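Long-range contacts in penicillin-binding protein A (Mycobacterium tuberculosis, PDB 3UPP), which probably cross-links the peptidoglycan of the cell wall as a D,D-transpeptidase and contributes to the control of cell length: residues F195-T200 / E247-S252; E212-A217 / N254-Q259; P128-V133 / L430-A435; T408-W413 / L438-G443. One frame throughout, in Å; residues are numbered along the deposited sequence.

Contact 1 of 4, residues F195-T200 / E247-S252; sequences FKVITT and EAFVKS. With CEF (CEFOTAXIME, C3' cleaved, open, bound form), chain C.
K196 stretches from helix 196-205 to S252, at the end of helix 245-250. Its CB points toward the partner helix. CG stands anti to the carbonyl carbon (chi1 -64°), and the chain runs extended from there, passing F257. CD lies 3.6 Å from S252 OG, and CE is about as near. NZ gives the S252 hydroxyl OG a hydrogen bond of 2.7 Å. It is also hydrogen-bonded to S193 OG and N254 OD1, so several oxygens fix the amine. S252 OG has a further partner in K395 NZ.

Further along the two helices, the ring of F249 reaches toward helix 196-205. It is met at its edge. K196 O lies in the ring plane, 3.9 Å from F249 CE1. T200 OG1 comes to 3.5 Å from F249 CD1, and V197 CG2 stands 4.0 Å from F249 CZ. T200 OG1 and T200 N reach K196 O from opposite faces of its plane.

A Schellman motif ends helix 245-250, and S252 is its residue of positive phi. The opened cefotaxime lies next to both residues: its C1 is 3.4 Å from S252 O, and its C8 is 3.9 Å from K196 NZ. The geometry fits the SxxK and SxN motifs of penicillin-binding transpeptidases, where lysine and the second serine stand beside the acylated serine, probably S193 here.

Contact 2 of 4, residues E212-A217 / N254-Q259; sequences EQLTAA and NTAFVQ. With CEF (CEFOTAXIME, C3' cleaved, open, bound form), chain C.
Helix 254-264, which carries N254, probably the asparagine of an SxN motif, packs across strand 213-215, with L214 and T215 facing A256 and Q259. The strand pairs with strand 242-244 in a small antiparallel sheet of the transpeptidase domain. Strand and helix axes approach to 6.8 Å. L214 CB rests 3.8 Å from A256 CB, and L214 CD1 lies beside A256 O.

Two bonds join the backbone of one segment to side chains of the other. Q259 runs out fully extended, CG anti to its N (chi1 -174°). Its OE1 takes the N-H of T215 at 2.8 Å, nearly straight at hydrogen (165°) but tilted from the amide plane. T255 OG1 gives its proton to A217 O at 2.7 Å, in the plane of that carbonyl. T215 OG1 accepts from A217 N, an ST turn that bends the chain there. On the same helix, N254 ND2 donates to O4 of the cefotaxime at 2.6 Å.

Contact 3 of 4, residues P128-V133 / L430-A435; sequences PCKGAV and LVENGA
The K130 carbonyl is met by E432 N at 2.6 Å, with the donor standing 31° off the carbonyl plane. This joins two neighbouring strands of the five-stranded antiparallel sheet of the transpeptidase domain. The next two carbonyls are met in plane. A132 and L430 form a hydrogen-bonded pair: A132 N to L430 O and L430 N to A132 O are both 2.9 Å. Between these bonds G131 and V431 form an antiparallel non-hydrogen-bonded pair. G131 CA is 3.3 Å from L430 O, in a CA-H...O contact. L430 CD1 approaches the same G131 CA at 3.9 Å.

The side chains of L430 and A132 share one face of the sheet, with H411 and W413 next to L430. On the other face both methyls of V431 reach C129 SG, CG2 at 4.1 Å. C129 is tied to C125 by a disulfide, and I449 of helix 442-457 covers this face.

The E432 carboxylate sits at the end of an extended chain, CG anti to N (chi1 -175°). R183 and Y189 hold its OE2. K130 bends round to it: K130 CE is 3.6 Å from E432 OE1, while K130 NZ stays 4.3 Å from E432 OE1, beyond a salt bridge.

Contact 4 of 4, residues T408-W413 / L438-G443; sequences TPPHAW and LSATGG
A412 and W413, on strand 411-418 of the central transpeptidase sheet, press against G442 at the start of helix 442-457. This end is tight. W413 O is 3.3 Å from G442 CA, a CA-H...O contact with 132° at hydrogen. A412 CB lies 3.8 Å from G442 CA and 3.7 Å from T441 O. G442 has no side chain, which lets the strand carbonyl come this near. T441 is the N-cap of the helix: its OG1 takes the backbone N of A444, and its side chain also touches the bound cefotaxime.

The two segments run almost parallel, 10° apart, with no hydrogen bond between them. In the middle, P410 meets carbonyl oxygens of the other segment, CG 3.5 Å from A440 O and CD near L438 O.

The far end is the more exposed one; its contacts are made by a single side chain of 438-443, L438. It meets P409 at about a right angle. Its chi1 of -117° is far from a staggered value and brings the branched end back to the strand segment. L438 CG lies 3.6 Å from P409 N and 4.1 Å from P409 CD, while L438 CD2 rests 3.5 Å from T408 O.

From the N terminus, residues 128-133 come first, and contact 3 stays open until 430-435, almost 300 residues later. Contacts 1 and 2 both nest in that long loop. They cross: 195-200 and 212-217 are followed by 247-252, which closes contact 1, and 254-259, which closes contact 2. Together they tie helices 196-205, 245-250 and 254-264 to strand 213-215 beside the cefotaxime. Contact 4 opens later, at 408-413. Contact 3 then closes at 430-435 and contact 4 at 438-443, so these two cross. They share the central sheet, joined by V431 N to A412 O, and bring helix 442-457 against it.

Contact 1 of 4, residues F195-T200 / E247-S252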
loop_
_atom_site.group_PDB
_atom_site.type_symbol
_atom_site.label_atom_id
_atom_site.label_comp_id
_atom_site.label_asym_id
_atom_site.label_seq_id
_atom_site.Cartn_x
_atom_site.Cartn_y
_atom_site.Cartn_z
ATOM N N PHE A 195 8.238 -2.660 -11.118
ATOM C CA PHE A 195 9.065 -1.463 -11.380
ATOM C C PHE A 195 9.322 -1.245 -12.882
ATOM O O PHE A 195 9.688 -0.142 -13.310
ATOM C CB PHE A 195 10.384 -1.542 -10.614
ATOM C CG PHE A 195 11.029 -0.209 -10.377
ATOM C CD1 PHE A 195 10.462 0.704 -9.503
ATOM C CD2 PHE A 195 12.210 0.137 -11.037
ATOM C CE1 PHE A 195 11.059 1.945 -9.281
ATOM C CE2 PHE A 195 12.815 1.386 -10.829
ATOM C CZ PHE A 195 12.235 2.286 -9.939
ATOM N N LYS A 196 9.118 -2.300 -13.678
ATOM C CA LYS A 196 9.122 -2.174 -15.129
ATOM C C LYS A 196 8.147 -1.074 -15.584
ATOM O O LYS A 196 8.287 -0.532 -16.670
ATOM C CB LYS A 196 8.800 -3.509 -15.785
ATOM C CG LYS A 196 9.840 -4.594 -15.517
ATOM C CD LYS A 196 9.348 -5.919 -16.040
ATOM C CE LYS A 196 10.468 -6.947 -16.096
ATOM N NZ LYS A 196 9.896 -8.331 -16.199
ATOM N N VAL A 197 7.186 -0.720 -14.733
ATOM C CA VAL A 197 6.298 0.403 -15.033
ATOM C C VAL A 197 7.091 1.729 -15.035
ATOM O O VAL A 197 6.850 2.602 -15.867
ATOM C CB VAL A 197 5.086 0.467 -14.062
ATOM C CG1 VAL A 197 4.331 1.783 -14.215
ATOM C CG2 VAL A 197 4.149 -0.708 -14.288
ATOM N N ILE A 198 8.057 1.845 -14.128
ATOM C CA ILE A 198 8.875 3.057 -14.006
ATOM C C ILE A 198 9.894 3.115 -15.134
ATOM O O ILE A 198 10.059 4.159 -15.774
ATOM C CB ILE A 198 9.575 3.146 -12.615
ATOM C CG1 ILE A 198 8.536 3.110 -11.480
ATOM C CG2 ILE A 198 10.488 4.367 -12.519
ATOM C CD1 ILE A 198 7.635 4.322 -11.431
ATOM N N THR A 199 10.557 1.986 -15.376
ATOM C CA THR A 199 11.529 1.846 -16.449
ATOM C C THR A 199 10.895 2.178 -17.802
ATOM O O THR A 199 11.508 2.848 -18.628
ATOM C CB THR A 199 12.121 0.419 -16.469
ATOM O OG1 THR A 199 12.643 0.104 -15.173
ATOM C CG2 THR A 199 13.238 0.291 -17.504
ATOM N N THR A 200 9.665 1.716 -18.005
ATOM C CA THR A 200 8.921 1.947 -19.239
ATOM C C THR A 200 8.577 3.439 -19.350
ATOM O O THR A 200 8.792 4.051 -20.400
ATOM C CB THR A 200 7.653 1.065 -19.280
ATOM O OG1 THR A 200 8.034 -0.306 -19.149
ATOM C CG2 THR A 200 6.897 1.225 -20.564
ATOM N N GLU A 247 5.304 -6.173 -26.086
ATOM C CA GLU A 247 5.344 -7.613 -25.875
ATOM C C GLU A 247 6.187 -7.965 -24.649
ATOM O O GLU A 247 5.780 -8.791 -23.847
ATOM C CB GLU A 247 5.876 -8.323 -27.122
ATOM C CG GLU A 247 5.658 -9.817 -27.125
ATOM C CD GLU A 247 6.116 -10.502 -28.428
ATOM O OE1 GLU A 247 6.757 -9.855 -29.287
ATOM O OE2 GLU A 247 5.835 -11.705 -28.588
ATOM N N ALA A 248 7.352 -7.331 -24.516
ATOM C CA ALA A 248 8.268 -7.595 -23.420
ATOM C C ALA A 248 7.633 -7.265 -22.070
ATOM O O ALA A 248 7.979 -7.850 -21.048
ATOM C CB ALA A 248 9.553 -6.806 -23.604
ATOM N N PHE A 249 6.702 -6.318 -22.100
ATOM C CA PHE A 249 6.095 -5.754 -20.915
ATOM C C PHE A 249 4.982 -6.666 -20.449
ATOM O O PHE A 249 4.882 -6.971 -19.251
ATOM C CB PHE A 249 5.538 -4.358 -21.219
ATOM C CG PHE A 249 4.906 -3.690 -20.042
ATOM C CD1 PHE A 249 5.633 -2.792 -19.270
ATOM C CD2 PHE A 249 3.583 -3.970 -19.691
ATOM C CE1 PHE A 249 5.049 -2.166 -18.162
ATOM C CE2 PHE A 249 2.994 -3.364 -18.587
ATOM C CZ PHE A 249 3.731 -2.449 -17.820
ATOM N N VAL A 250 4.146 -7.091 -21.401
ATOM C CA VAL A 250 2.995 -7.944 -21.106
ATOM C C VAL A 250 3.439 -9.341 -20.693
ATOM O O VAL A 250 2.774 -9.990 -19.887
ATOM C CB VAL A 250 1.946 -7.965 -22.264
ATOM C CG1 VAL A 250 1.539 -6.518 -22.650
ATOM C CG2 VAL A 250 2.444 -8.765 -23.483
ATOM N N LYS A 251 4.572 -9.789 -21.226
ATOM C CA LYS A 251 5.142 -11.063 -20.818
ATOM C C LYS A 251 6.064 -10.900 -19.603
ATOM O O LYS A 251 6.408 -11.886 -18.947
ATOM C CB LYS A 251 5.881 -11.735 -21.981
ATOM C CG LYS A 251 4.949 -12.270 -23.076
ATOM C CD LYS A 251 5.587 -13.388 -23.893
ATOM C CE LYS A 251 6.077 -12.866 -25.234
ATOM N NZ LYS A 251 6.083 -13.899 -26.302
ATOM N N SER A 252 6.458 -9.657 -19.320
ATOM C CA SER A 252 7.366 -9.331 -18.229
ATOM C C SER A 252 8.691 -10.058 -18.431
ATOM O O SER A 252 9.119 -10.860 -17.596
ATOM C CB SER A 252 6.731 -9.669 -16.869
ATOM O OG SER A 252 7.320 -8.918 -15.818
HETATM S S1 CEF C . 9.496 -13.087 -14.564
HETATM C C1 CEF C . 7.945 -13.219 -15.510
HETATM C C2 CEF C . 6.827 -12.974 -14.712
HETATM C C3 CEF C . 5.671 -13.676 -15.050
HETATM C C4 CEF C . 6.818 -12.058 -13.632
HETATM C C5 CEF C . 5.623 -11.523 -13.136
HETATM O O1 CEF C . 4.806 -10.873 -13.909
HETATM O O2 CEF C . 5.260 -11.746 -11.908
HETATM N N1 CEF C . 7.880 -11.352 -13.242
HETATM C C6 CEF C . 9.174 -11.420 -13.910
HETATM C C7 CEF C . 10.272 -10.888 -13.002
HETATM C C8 CEF C . 9.921 -9.484 -12.513
HETATM O O3 CEF C . 10.346 -9.085 -11.426
HETATM N N2 CEF C . 10.589 -11.737 -11.843
HETATM C C9 CEF C . 11.755 -12.403 -11.803
HETATM O O4 CEF C . 12.583 -12.383 -12.709
HETATM C C10 CEF C . 12.012 -13.210 -10.526
HETATM N N3 CEF C . 12.994 -12.837 -9.671
HETATM O O5 CEF C . 13.921 -11.539 -10.035
HETATM C C11 CEF C . 13.200 -10.285 -10.026
HETATM C C12 CEF C . 11.253 -14.266 -10.259
HETATM C C13 CEF C . 11.538 -15.106 -9.257
HETATM S S2 CEF C . 10.345 -16.255 -9.301
HETATM C C14 CEF C . 9.542 -15.663 -10.556
HETATM N N4 CEF C . 8.441 -16.198 -11.076
HETATM N N5 CEF C . 10.155 -14.562 -10.990
#

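Contact 2 of 4, residues E212-A217 / N254-Q259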
loop_
_atom_site.group_PDB
_atom_site.type_symbol
_atom_site.label_atom_id
_atom_site.label_comp_id
_atom_site.label_asym_id
_atom_site.label_seq_id
_atom_site.Cartn_x
_atom_site.Cartn_y
_atom_site.Cartn_z
ATOM N N GLU A 212 9.421 -0.151 -29.936
ATOM C CA GLU A 212 10.846 -0.369 -29.634
ATOM C C GLU A 212 11.219 -1.869 -29.546
ATOM O O GLU A 212 10.524 -2.661 -28.895
ATOM C CB GLU A 212 11.197 0.329 -28.306
ATOM C CG GLU A 212 12.615 0.084 -27.796
ATOM C CD GLU A 212 13.600 1.177 -28.183
ATOM O OE1 GLU A 212 14.779 1.083 -27.769
ATOM O OE2 GLU A 212 13.207 2.136 -28.890
ATOM N N GLN A 213 12.330 -2.237 -30.181
ATOM C CA GLN A 213 12.779 -3.630 -30.220
ATOM C C GLN A 213 13.844 -3.947 -29.173
ATOM O O GLN A 213 14.944 -3.381 -29.166
ATOM C CB GLN A 213 13.252 -4.035 -31.630
ATOM C CG GLN A 213 12.120 -4.132 -32.643
ATOM C CD GLN A 213 11.124 -5.250 -32.348
ATOM O OE1 GLN A 213 9.910 -5.015 -32.281
ATOM N NE2 GLN A 213 11.628 -6.470 -32.177
ATOM N N LEU A 214 13.507 -4.891 -28.303
ATOM C CA LEU A 214 14.364 -5.251 -27.193
ATOM C C LEU A 214 14.713 -6.722 -27.254
ATOM O O LEU A 214 13.885 -7.531 -27.661
ATOM C CB LEU A 214 13.652 -4.924 -25.875
ATOM C CG LEU A 214 13.305 -3.446 -25.658
ATOM C CD1 LEU A 214 12.283 -3.296 -24.537
ATOM C CD2 LEU A 214 14.562 -2.629 -25.388
ATOM N N THR A 215 15.936 -7.058 -26.852
ATOM C CA THR A 215 16.401 -8.445 -26.811
ATOM C C THR A 215 15.341 -9.405 -26.280
ATOM O O THR A 215 14.596 -9.083 -25.341
ATOM C CB THR A 215 17.706 -8.621 -25.984
ATOM O OG1 THR A 215 18.292 -9.895 -26.278
ATOM C CG2 THR A 215 17.445 -8.530 -24.472
ATOM N N ALA A 216 15.265 -10.571 -26.919
ATOM C CA ALA A 216 14.394 -11.644 -26.483
ATOM C C ALA A 216 15.220 -12.710 -25.774
ATOM O O ALA A 216 14.669 -13.643 -25.199
ATOM C CB ALA A 216 13.659 -12.232 -27.664
ATOM N N ALA A 217 16.538 -12.537 -25.799
ATOM C CA ALA A 217 17.505 -13.489 -25.260
ATOM C C ALA A 217 17.179 -13.949 -23.832
ATOM O O ALA A 217 16.708 -13.156 -23.036
ATOM C CB ALA A 217 18.905 -12.890 -25.323
ATOM N N ASN A 254 12.527 -10.184 -18.444
ATOM C CA ASN A 254 13.608 -9.522 -17.727
ATOM C C ASN A 254 14.667 -8.850 -18.584
ATOM O O ASN A 254 14.922 -7.665 -18.417
ATOM C CB ASN A 254 14.285 -10.494 -16.768
ATOM C CG ASN A 254 13.400 -10.879 -15.610
ATOM O OD1 ASN A 254 12.402 -10.204 -15.297
ATOM N ND2 ASN A 254 13.768 -11.965 -14.945
ATOM N N THR A 255 15.288 -9.615 -19.477
ATOM C CA THR A 255 16.436 -9.147 -20.255
ATOM C C THR A 255 16.081 -7.930 -21.116
ATOM O O THR A 255 16.895 -7.018 -21.274
ATOM C CB THR A 255 17.036 -10.283 -21.129
ATOM O OG1 THR A 255 16.072 -10.707 -22.108
ATOM C CG2 THR A 255 17.443 -11.480 -20.258
ATOM N N ALA A 256 14.856 -7.918 -21.641
ATOM C CA ALA A 256 14.318 -6.789 -22.386
ATOM C C ALA A 256 14.378 -5.484 -21.587
ATOM O O ALA A 256 14.657 -4.424 -22.146
ATOM C CB ALA A 256 12.880 -7.079 -22.823
ATOM N N PHE A 257 14.128 -5.569 -20.278
ATOM C CA PHE A 257 14.087 -4.384 -19.424
ATOM C C PHE A 257 15.417 -4.021 -18.817
ATOM O O PHE A 257 15.681 -2.837 -18.581
ATOM C CB PHE A 257 12.972 -4.477 -18.401
ATOM C CG PHE A 257 11.631 -4.168 -18.986
ATOM C CD1 PHE A 257 11.150 -2.860 -18.991
ATOM C CD2 PHE A 257 10.871 -5.169 -19.578
ATOM C CE1 PHE A 257 9.909 -2.560 -19.548
ATOM C CE2 PHE A 257 9.623 -4.879 -20.141
ATOM C CZ PHE A 257 9.142 -3.574 -20.132
ATOM N N VAL A 258 16.274 -5.021 -18.628
ATOM C CA VAL A 258 17.670 -4.765 -18.287
ATOM C C VAL A 258 18.281 -3.899 -19.378
ATOM O O VAL A 258 18.844 -2.844 -19.099
ATOM C CB VAL A 258 18.474 -6.055 -18.148
ATOM C CG1 VAL A 258 19.948 -5.748 -17.948
ATOM C CG2 VAL A 258 17.926 -6.900 -17.006
ATOM N N GLN A 259 18.131 -4.348 -20.622
ATOM C CA GLN A 259 18.600 -3.640 -21.798
ATOM C C GLN A 259 17.993 -2.244 -21.877
ATOM O O GLN A 259 18.716 -1.258 -21.971
ATOM C CB GLN A 259 18.265 -4.445 -23.066
ATOM C CG GLN A 259 18.838 -3.860 -24.373
ATOM C CD GLN A 259 18.458 -4.693 -25.591
ATOM O OE1 GLN A 259 17.275 -4.847 -25.911
ATOM N NE2 GLN A 259 19.464 -5.235 -26.274
HETATM S S1 CEF C . 9.496 -13.087 -14.564
HETATM C C1 CEF C . 7.945 -13.219 -15.510
HETATM C C2 CEF C . 6.827 -12.974 -14.712
HETATM C C3 CEF C . 5.671 -13.676 -15.050
HETATM C C4 CEF C . 6.818 -12.058 -13.632
HETATM C C5 CEF C . 5.623 -11.523 -13.136
HETATM O O1 CEF C . 4.806 -10.873 -13.909
HETATM O O2 CEF C . 5.260 -11.746 -11.908
HETATM N N1 CEF C . 7.880 -11.352 -13.242
HETATM C C6 CEF C . 9.174 -11.420 -13.910
HETATM C C7 CEF C . 10.272 -10.888 -13.002
HETATM C C8 CEF C . 9.921 -9.484 -12.513
HETATM O O3 CEF C . 10.346 -9.085 -11.426
HETATM N N2 CEF C . 10.589 -11.737 -11.843
HETATM C C9 CEF C . 11.755 -12.403 -11.803
HETATM O O4 CEF C . 12.583 -12.383 -12.709
HETATM C C10 CEF C . 12.012 -13.210 -10.526
HETATM N N3 CEF C . 12.994 -12.837 -9.671
HETATM O O5 CEF C . 13.921 -11.539 -10.035
HETATM C C11 CEF C . 13.200 -10.285 -10.026
HETATM C C12 CEF C . 11.253 -14.266 -10.259
HETATM C C13 CEF C . 11.538 -15.106 -9.257
HETATM S S2 CEF C . 10.345 -16.255 -9.301
HETATM C C14 CEF C . 9.542 -15.663 -10.556
HETATM N N4 CEF C . 8.441 -16.198 -11.076
HETATM N N5 CEF C . 10.155 -14.562 -10.990
#

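Contact 3 of 4, residues P128-V133 / L430-A435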
loop_
_atom_site.group_PDB
_atom_site.type_symbol
_atom_site.label_atom_id
_atom_site.label_comp_id
_atom_site.label_asym_id
_atom_site.label_seq_id
_atom_site.Cartn_x
_atom_site.Cartn_y
_atom_site.Cartn_z
ATOM N N PRO A 128 -3.372 -18.024 5.779
ATOM C CA PRO A 128 -3.149 -16.589 5.793
ATOM C C PRO A 128 -1.844 -16.141 5.151
ATOM O O PRO A 128 -0.806 -16.763 5.347
ATOM C CB PRO A 128 -3.145 -16.238 7.300
ATOM C CG PRO A 128 -3.742 -17.410 7.977
ATOM C CD PRO A 128 -3.306 -18.580 7.141
ATOM N N CYS A 129 -1.923 -15.038 4.415
ATOM C CA CYS A 129 -0.752 -14.391 3.834
ATOM C C CYS A 129 -0.136 -13.414 4.821
ATOM O O CYS A 129 -0.837 -12.775 5.604
ATOM C CB CYS A 129 -1.116 -13.631 2.555
ATOM S SG CYS A 129 -1.782 -14.619 1.190
ATOM N N LYS A 130 1.186 -13.327 4.775
ATOM C CA LYS A 130 1.935 -12.238 5.375
ATOM C C LYS A 130 2.034 -11.106 4.317
ATOM O O LYS A 130 2.342 -11.380 3.152
ATOM C CB LYS A 130 3.325 -12.762 5.732
ATOM C CG LYS A 130 3.803 -12.378 7.087
ATOM C CD LYS A 130 4.863 -13.334 7.598
ATOM C CE LYS A 130 6.279 -12.792 7.397
ATOM N NZ LYS A 130 7.144 -13.124 8.590
ATOM N N GLY A 131 1.745 -9.855 4.687
ATOM C CA GLY A 131 1.935 -8.731 3.740
ATOM C C GLY A 131 0.971 -7.569 3.874
ATOM O O GLY A 131 0.484 -7.298 4.961
ATOM N N ALA A 132 0.684 -6.885 2.763
ATOM C CA ALA A 132 -0.147 -5.671 2.772
ATOM C C ALA A 132 -1.077 -5.560 1.573
ATOM O O ALA A 132 -0.759 -6.032 0.485
ATOM C CB ALA A 132 0.740 -4.424 2.852
ATOM N N VAL A 133 -2.229 -4.931 1.790
ATOM C CA VAL A 133 -3.099 -4.479 0.700
ATOM C C VAL A 133 -3.426 -2.986 0.913
ATOM O O VAL A 133 -3.827 -2.577 2.002
ATOM C CB VAL A 133 -4.402 -5.305 0.599
ATOM C CG1 VAL A 133 -5.321 -4.780 -0.520
ATOM C CG2 VAL A 133 -4.095 -6.785 0.385
ATOM N N LEU A 430 0.921 -6.805 -1.712
ATOM C CA LEU A 430 2.214 -7.394 -1.434
ATOM C C LEU A 430 1.959 -8.640 -0.593
ATOM O O LEU A 430 1.389 -8.558 0.486
ATOM C CB LEU A 430 3.116 -6.390 -0.695
ATOM C CG LEU A 430 4.535 -6.800 -0.275
ATOM C CD1 LEU A 430 4.552 -7.310 1.146
ATOM C CD2 LEU A 430 5.223 -7.797 -1.223
ATOM N N VAL A 431 2.341 -9.796 -1.108
ATOM C CA VAL A 431 2.306 -11.007 -0.319
ATOM C C VAL A 431 3.764 -11.245 0.034
ATOM O O VAL A 431 4.596 -11.581 -0.832
ATOM C CB VAL A 431 1.639 -12.187 -1.070
ATOM C CG1 VAL A 431 1.862 -13.491 -0.346
ATOM C CG2 VAL A 431 0.148 -11.937 -1.230
ATOM N N GLU A 432 4.071 -10.998 1.302
ATOM C CA GLU A 432 5.435 -11.006 1.790
ATOM C C GLU A 432 5.918 -12.451 1.916
ATOM O O GLU A 432 5.228 -13.303 2.499
ATOM C CB GLU A 432 5.525 -10.276 3.134
ATOM C CG GLU A 432 6.941 -10.133 3.640
ATOM C CD GLU A 432 7.024 -9.572 5.036
ATOM O OE1 GLU A 432 7.918 -9.992 5.794
ATOM O OE2 GLU A 432 6.209 -8.701 5.383
ATOM N N ASN A 433 7.096 -12.722 1.349
ATOM C CA ASN A 433 7.647 -14.078 1.300
ATOM C C ASN A 433 6.735 -15.068 0.594
ATOM O O ASN A 433 6.839 -16.270 0.824
ATOM C CB ASN A 433 7.999 -14.587 2.703
ATOM C CG ASN A 433 9.461 -14.416 3.027
ATOM O OD1 ASN A 433 9.861 -13.420 3.642
ATOM N ND2 ASN A 433 10.279 -15.379 2.600
ATOM N N GLY A 434 5.847 -14.547 -0.250
ATOM C CA GLY A 434 4.972 -15.333 -1.123
ATOM C C GLY A 434 4.438 -16.654 -0.591
ATOM O O GLY A 434 4.751 -17.722 -1.141
ATOM N N ALA A 435 3.631 -16.577 0.476
ATOM C CA ALA A 435 2.972 -17.742 1.082
ATOM C C ALA A 435 3.977 -18.731 1.674
ATOM O O ALA A 435 3.638 -19.890 1.938
ATOM C CB ALA A 435 2.076 -18.440 0.054
#

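Contact 4 of 4, residues T408-W413 / L438-G443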
loop_
_atom_site.group_PDB
_atom_site.type_symbol
_atom_site.label_atom_id
_atom_site.label_comp_id
_atom_site.label_asym_id
_atom_site.label_seq_id
_atom_site.Cartn_x
_atom_site.Cartn_y
_atom_site.Cartn_z
ATOM N N THR A 408 15.342 -18.195 -1.385
ATOM C CA THR A 408 14.313 -17.657 -0.493
ATOM C C THR A 408 13.012 -17.464 -1.274
ATOM O O THR A 408 13.044 -17.007 -2.415
ATOM C CB THR A 408 14.731 -16.271 0.090
ATOM O OG1 THR A 408 16.153 -16.200 0.254
ATOM C CG2 THR A 408 14.055 -16.003 1.434
ATOM N N PRO A 409 11.860 -17.821 -0.673
ATOM C CA PRO A 409 10.588 -17.479 -1.328
ATOM C C PRO A 409 10.466 -15.971 -1.662
ATOM O O PRO A 409 10.584 -15.138 -0.770
ATOM C CB PRO A 409 9.535 -17.897 -0.295
ATOM C CG PRO A 409 10.213 -18.916 0.556
ATOM C CD PRO A 409 11.661 -18.567 0.585
ATOM N N PRO A 410 10.234 -15.624 -2.942
ATOM C CA PRO A 410 10.151 -14.212 -3.325
ATOM C C PRO A 410 8.869 -13.529 -2.843
ATOM O O PRO A 410 7.901 -14.207 -2.507
ATOM C CB PRO A 410 10.169 -14.267 -4.859
ATOM C CG PRO A 410 9.562 -15.573 -5.191
ATOM C CD PRO A 410 10.033 -16.517 -4.101
ATOM N N HIS A 411 8.862 -12.198 -2.822
ATOM C CA HIS A 411 7.630 -11.459 -2.548
ATOM C C HIS A 411 6.770 -11.484 -3.803
ATOM O O HIS A 411 7.286 -11.344 -4.902
ATOM C CB HIS A 411 7.905 -9.996 -2.160
ATOM C CG HIS A 411 8.889 -9.819 -1.047
ATOM N ND1 HIS A 411 8.736 -10.405 0.191
ATOM C CD2 HIS A 411 10.022 -9.080 -0.976
ATOM C CE1 HIS A 411 9.744 -10.053 0.969
ATOM N NE2 HIS A 411 10.537 -9.248 0.286
ATOM N N ALA A 412 5.468 -11.665 -3.630
ATOM C CA ALA A 412 4.510 -11.612 -4.719
ATOM C C ALA A 412 3.828 -10.239 -4.740
ATOM O O ALA A 412 3.257 -9.809 -3.735
ATOM C CB ALA A 412 3.497 -12.702 -4.558
ATOM N N TRP A 413 3.888 -9.559 -5.889
ATOM C CA TRP A 413 3.374 -8.187 -6.029
ATOM C C TRP A 413 2.300 -8.125 -7.120
ATOM O O TRP A 413 2.356 -8.854 -8.096
ATOM C CB TRP A 413 4.496 -7.245 -6.456
ATOM C CG TRP A 413 5.367 -6.598 -5.412
ATOM C CD1 TRP A 413 6.670 -6.891 -5.150
ATOM C CD2 TRP A 413 5.028 -5.484 -4.558
ATOM N NE1 TRP A 413 7.165 -6.055 -4.159
ATOM C CE2 TRP A 413 6.178 -5.179 -3.788
ATOM C CE3 TRP A 413 3.868 -4.717 -4.376
ATOM C CZ2 TRP A 413 6.213 -4.121 -2.857
ATOM C CZ3 TRP A 413 3.892 -3.673 -3.444
ATOM C CH2 TRP A 413 5.064 -3.388 -2.689
ATOM N N LEU A 438 8.460 -21.203 -2.530
ATOM C CA LEU A 438 9.507 -20.733 -3.431
ATOM C C LEU A 438 9.066 -20.576 -4.894
ATOM O O LEU A 438 9.708 -19.845 -5.662
ATOM C CB LEU A 438 10.767 -21.573 -3.299
ATOM C CG LEU A 438 11.972 -20.773 -2.810
ATOM C CD1 LEU A 438 12.898 -21.685 -2.051
ATOM C CD2 LEU A 438 12.712 -20.103 -3.987
ATOM N N SER A 439 7.959 -21.228 -5.255
ATOM C CA SER A 439 7.351 -21.091 -6.593
ATOM C C SER A 439 6.433 -19.871 -6.691
ATOM O O SER A 439 5.859 -19.613 -7.753
ATOM C CB SER A 439 6.539 -22.340 -6.955
ATOM O OG SER A 439 5.404 -22.460 -6.106
ATOM N N ALA A 440 6.289 -19.142 -5.584
ATOM C CA ALA A 440 5.428 -17.973 -5.521
ATOM C C ALA A 440 5.693 -17.008 -6.673
ATOM O O ALA A 440 6.851 -16.765 -7.027
ATOM C CB ALA A 440 5.612 -17.257 -4.191
ATOM N N THR A 441 4.610 -16.500 -7.269
ATOM C CA THR A 441 4.661 -15.411 -8.242
ATOM C C THR A 441 3.507 -14.450 -7.973
ATOM O O THR A 441 2.486 -14.843 -7.413
ATOM C CB THR A 441 4.550 -15.877 -9.716
ATOM O OG1 THR A 441 3.199 -16.254 -10.000
ATOM C CG2 THR A 441 5.503 -17.017 -10.048
ATOM N N GLY A 442 3.667 -13.193 -8.388
ATOM C CA GLY A 442 2.625 -12.186 -8.222
ATOM C C GLY A 442 1.306 -12.553 -8.869
ATOM O O GLY A 442 0.240 -12.214 -8.347
ATOM N N GLY A 443 1.384 -13.237 -10.013
ATOM C CA GLY A 443 0.210 -13.676 -10.772
ATOM C C GLY A 443 -0.542 -14.771 -10.046
ATOM O O GLY A 443 -1.773 -14.716 -9.922
#